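Local coordinates for ribokinase (Thermotoga maritima, PDB 1VM7), which probably phosphorylates ribose at O-5, using ATP and a divalent cation, most likely magnesium, to make D-ribose 5-phosphate, at residues G164-D169 against Y183-T188. Residues are numbered along the deposited sequence; the frame is centred on the assembly and turned at random.
Sequences GIVIFD and YLDYLT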
loop_
_atom_site.group_PDB
_atom_site.type_symbol
_atom_site.label_atom_id
_atom_site.label_comp_id
_atom_site.label_asym_id
_atom_site.label_seq_id
_atom_site.Cartn_x
_atom_site.Cartn_y
_atom_site.Cartn_z
ATOM N N GLY A 164 11.866 -20.603 -30.713
ATOM C CA GLY A 164 10.684 -19.909 -31.155
ATOM C C GLY A 164 10.988 -18.433 -31.289
ATOM O O GLY A 164 12.142 -18.015 -31.209
ATOM N N ILE A 165 9.946 -17.645 -31.509
ATOM C CA ILE A 165 10.093 -16.209 -31.659
ATOM C C ILE A 165 10.185 -15.589 -30.269
ATOM O O ILE A 165 9.327 -15.807 -29.420
ATOM C CB ILE A 165 8.946 -15.617 -32.507
ATOM C CG1 ILE A 165 9.038 -16.174 -33.933
ATOM C CG2 ILE A 165 8.999 -14.105 -32.519
ATOM C CD1 ILE A 165 7.739 -16.133 -34.674
ATOM N N VAL A 166 11.279 -14.869 -30.041
ATOM C CA VAL A 166 11.571 -14.234 -28.771
ATOM C C VAL A 166 11.397 -12.721 -28.944
ATOM O O VAL A 166 12.092 -12.092 -29.763
ATOM C CB VAL A 166 13.001 -14.562 -28.275
ATOM C CG1 VAL A 166 13.286 -13.908 -26.906
ATOM C CG2 VAL A 166 13.209 -16.058 -28.195
ATOM N N ILE A 167 10.431 -12.189 -28.178
ATOM C CA ILE A 167 10.084 -10.780 -28.122
ATOM C C ILE A 167 10.463 -10.275 -26.730
ATOM O O ILE A 167 9.956 -10.785 -25.737
ATOM C CB ILE A 167 8.573 -10.569 -28.317
ATOM C CG1 ILE A 167 8.140 -11.111 -29.690
ATOM C CG2 ILE A 167 8.238 -9.094 -28.153
ATOM C CD1 ILE A 167 6.640 -11.367 -29.879
ATOM N N PHE A 168 11.367 -9.289 -26.675
ATOM C CA PHE A 168 11.854 -8.721 -25.409
ATOM C C PHE A 168 11.532 -7.218 -25.326
ATOM O O PHE A 168 11.965 -6.423 -26.142
ATOM C CB PHE A 168 13.351 -8.975 -25.255
ATOM C CG PHE A 168 13.969 -8.295 -24.071
ATOM C CD1 PHE A 168 13.483 -8.500 -22.805
ATOM C CD2 PHE A 168 15.059 -7.439 -24.235
ATOM C CE1 PHE A 168 14.057 -7.876 -21.725
ATOM C CE2 PHE A 168 15.639 -6.821 -23.161
ATOM C CZ PHE A 168 15.142 -7.027 -21.902
ATOM N N ASP A 169 10.709 -6.874 -24.345
ATOM C CA ASP A 169 10.337 -5.510 -24.054
ATOM C C ASP A 169 11.301 -5.022 -22.963
ATOM O O ASP A 169 11.257 -5.468 -21.800
ATOM C CB ASP A 169 8.893 -5.499 -23.584
ATOM C CG ASP A 169 8.266 -4.126 -23.573
ATOM O OD1 ASP A 169 8.792 -3.222 -24.284
ATOM O OD2 ASP A 169 7.206 -3.990 -22.869
ATOM N N TYR A 183 19.960 -13.225 -28.976
ATOM C CA TYR A 183 18.886 -14.217 -28.907
ATOM C C TYR A 183 17.500 -13.677 -29.261
ATOM O O TYR A 183 16.544 -14.448 -29.322
ATOM C CB TYR A 183 18.851 -14.852 -27.517
ATOM C CG TYR A 183 20.152 -15.523 -27.171
ATOM C CD1 TYR A 183 20.604 -16.622 -27.912
ATOM C CD2 TYR A 183 20.942 -15.060 -26.136
ATOM C CE1 TYR A 183 21.816 -17.245 -27.618
ATOM C CE2 TYR A 183 22.144 -15.668 -25.839
ATOM C CZ TYR A 183 22.572 -16.775 -26.573
ATOM O OH TYR A 183 23.788 -17.371 -26.283
ATOM N N LEU A 184 17.398 -12.379 -29.539
ATOM C CA LEU A 184 16.108 -11.736 -29.766
ATOM C C LEU A 184 15.671 -11.756 -31.213
ATOM O O LEU A 184 16.454 -11.469 -32.110
ATOM C CB LEU A 184 16.175 -10.270 -29.363
ATOM C CG LEU A 184 16.556 -9.956 -27.924
ATOM C CD1 LEU A 184 16.251 -8.512 -27.682
ATOM C CD2 LEU A 184 15.845 -10.891 -26.906
ATOM N N ASP A 185 14.395 -12.044 -31.422
ATOM C CA ASP A 185 13.750 -11.859 -32.718
ATOM C C ASP A 185 13.138 -10.454 -32.804
ATOM O O ASP A 185 13.159 -9.819 -33.844
ATOM C CB ASP A 185 12.720 -12.979 -32.949
ATOM C CG ASP A 185 13.395 -14.343 -33.103
ATOM O OD1 ASP A 185 13.976 -14.587 -34.171
ATOM O OD2 ASP A 185 13.396 -15.147 -32.154
ATOM N N TYR A 186 12.616 -9.973 -31.685
ATOM C CA TYR A 186 12.071 -8.618 -31.585
ATOM C C TYR A 186 12.543 -7.948 -30.306
ATOM O O TYR A 186 12.455 -8.530 -29.206
ATOM C CB TYR A 186 10.526 -8.618 -31.625
ATOM C CG TYR A 186 9.972 -9.033 -32.956
ATOM C CD1 TYR A 186 9.730 -10.367 -33.236
ATOM C CD2 TYR A 186 9.730 -8.100 -33.953
ATOM C CE1 TYR A 186 9.246 -10.762 -34.451
ATOM C CE2 TYR A 186 9.261 -8.494 -35.191
ATOM C CZ TYR A 186 9.008 -9.831 -35.430
ATOM O OH TYR A 186 8.537 -10.253 -36.662
ATOM N N LEU A 187 13.064 -6.730 -30.460
ATOM C CA LEU A 187 13.329 -5.845 -29.334
ATOM C C LEU A 187 12.374 -4.669 -29.471
ATOM O O LEU A 187 12.303 -4.050 -30.527
ATOM C CB LEU A 187 14.782 -5.350 -29.369
ATOM C CG LEU A 187 15.248 -4.489 -28.188
ATOM C CD1 LEU A 187 15.414 -5.339 -26.970
ATOM C CD2 LEU A 187 16.536 -3.757 -28.505
ATOM N N THR A 188 11.643 -4.350 -28.414
ATOM C CA THR A 188 10.521 -3.396 -28.534
ATOM C C THR A 188 10.648 -2.241 -27.543
ATOM O O THR A 188 9.825 -2.091 -26.668
ATOM C CB THR A 188 9.155 -4.107 -28.322
ATOM O OG1 THR A 188 9.038 -4.552 -26.963
ATOM C CG2 THR A 188 9.010 -5.317 -29.256
#
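Asp-185, just before strand 186-187, crosses the Val-166 side chain at about a right angle; its OD2 accepts the Val-166 N-H at 3.0 Å on the anti side of the carboxylate, supplying an acceptor where the short strand offers no carbonyl. Val-166 O takes N-H groups from both Asp-185 and Tyr-186, Phe-168 N donates to Tyr-186 O and Thr-188 N to Phe-168 O. Strands 165-168 and 186-187 are parallel neighbours in the central sheet of the PfkB-family fold. Ile-165 and Ile-167 run alongside Tyr-186, pointing the same way; the beta-branched Ile-165 offers CG2 close to the backbone, at the edge of the Tyr-186 ring, in plane (3.9 Å to CE1). Helix 256-269 covers Ile-167 and Tyr-186, Phe-264 meeting the tyrosine ring edge-to-face. On the other face, Phe-168 (chi1 173°) and Leu-187 (-176°) both hold CG anti to the backbone N, which sends these apolar, buried chains side by side, Leu-187 CD1 3.5 Å from Phe-168 CD2; Leu-184 CD2 packs on Phe-168 CB. Just past the strands' C-terminal ends, Thr-188 OG1, able to donate and accept, donates to Asp-169 OD1 (3.0 Å) from above the carboxylate plane and accepts from Asn-261 ND2. Asp-169, beside Asp-258, the predicted proton acceptor, salt-bridges Lys-226, a predicted ATP-binding residue; an alanine here would probably leave Lys-226 without this carboxylate and the Thr-188 hydroxyl without this acceptor.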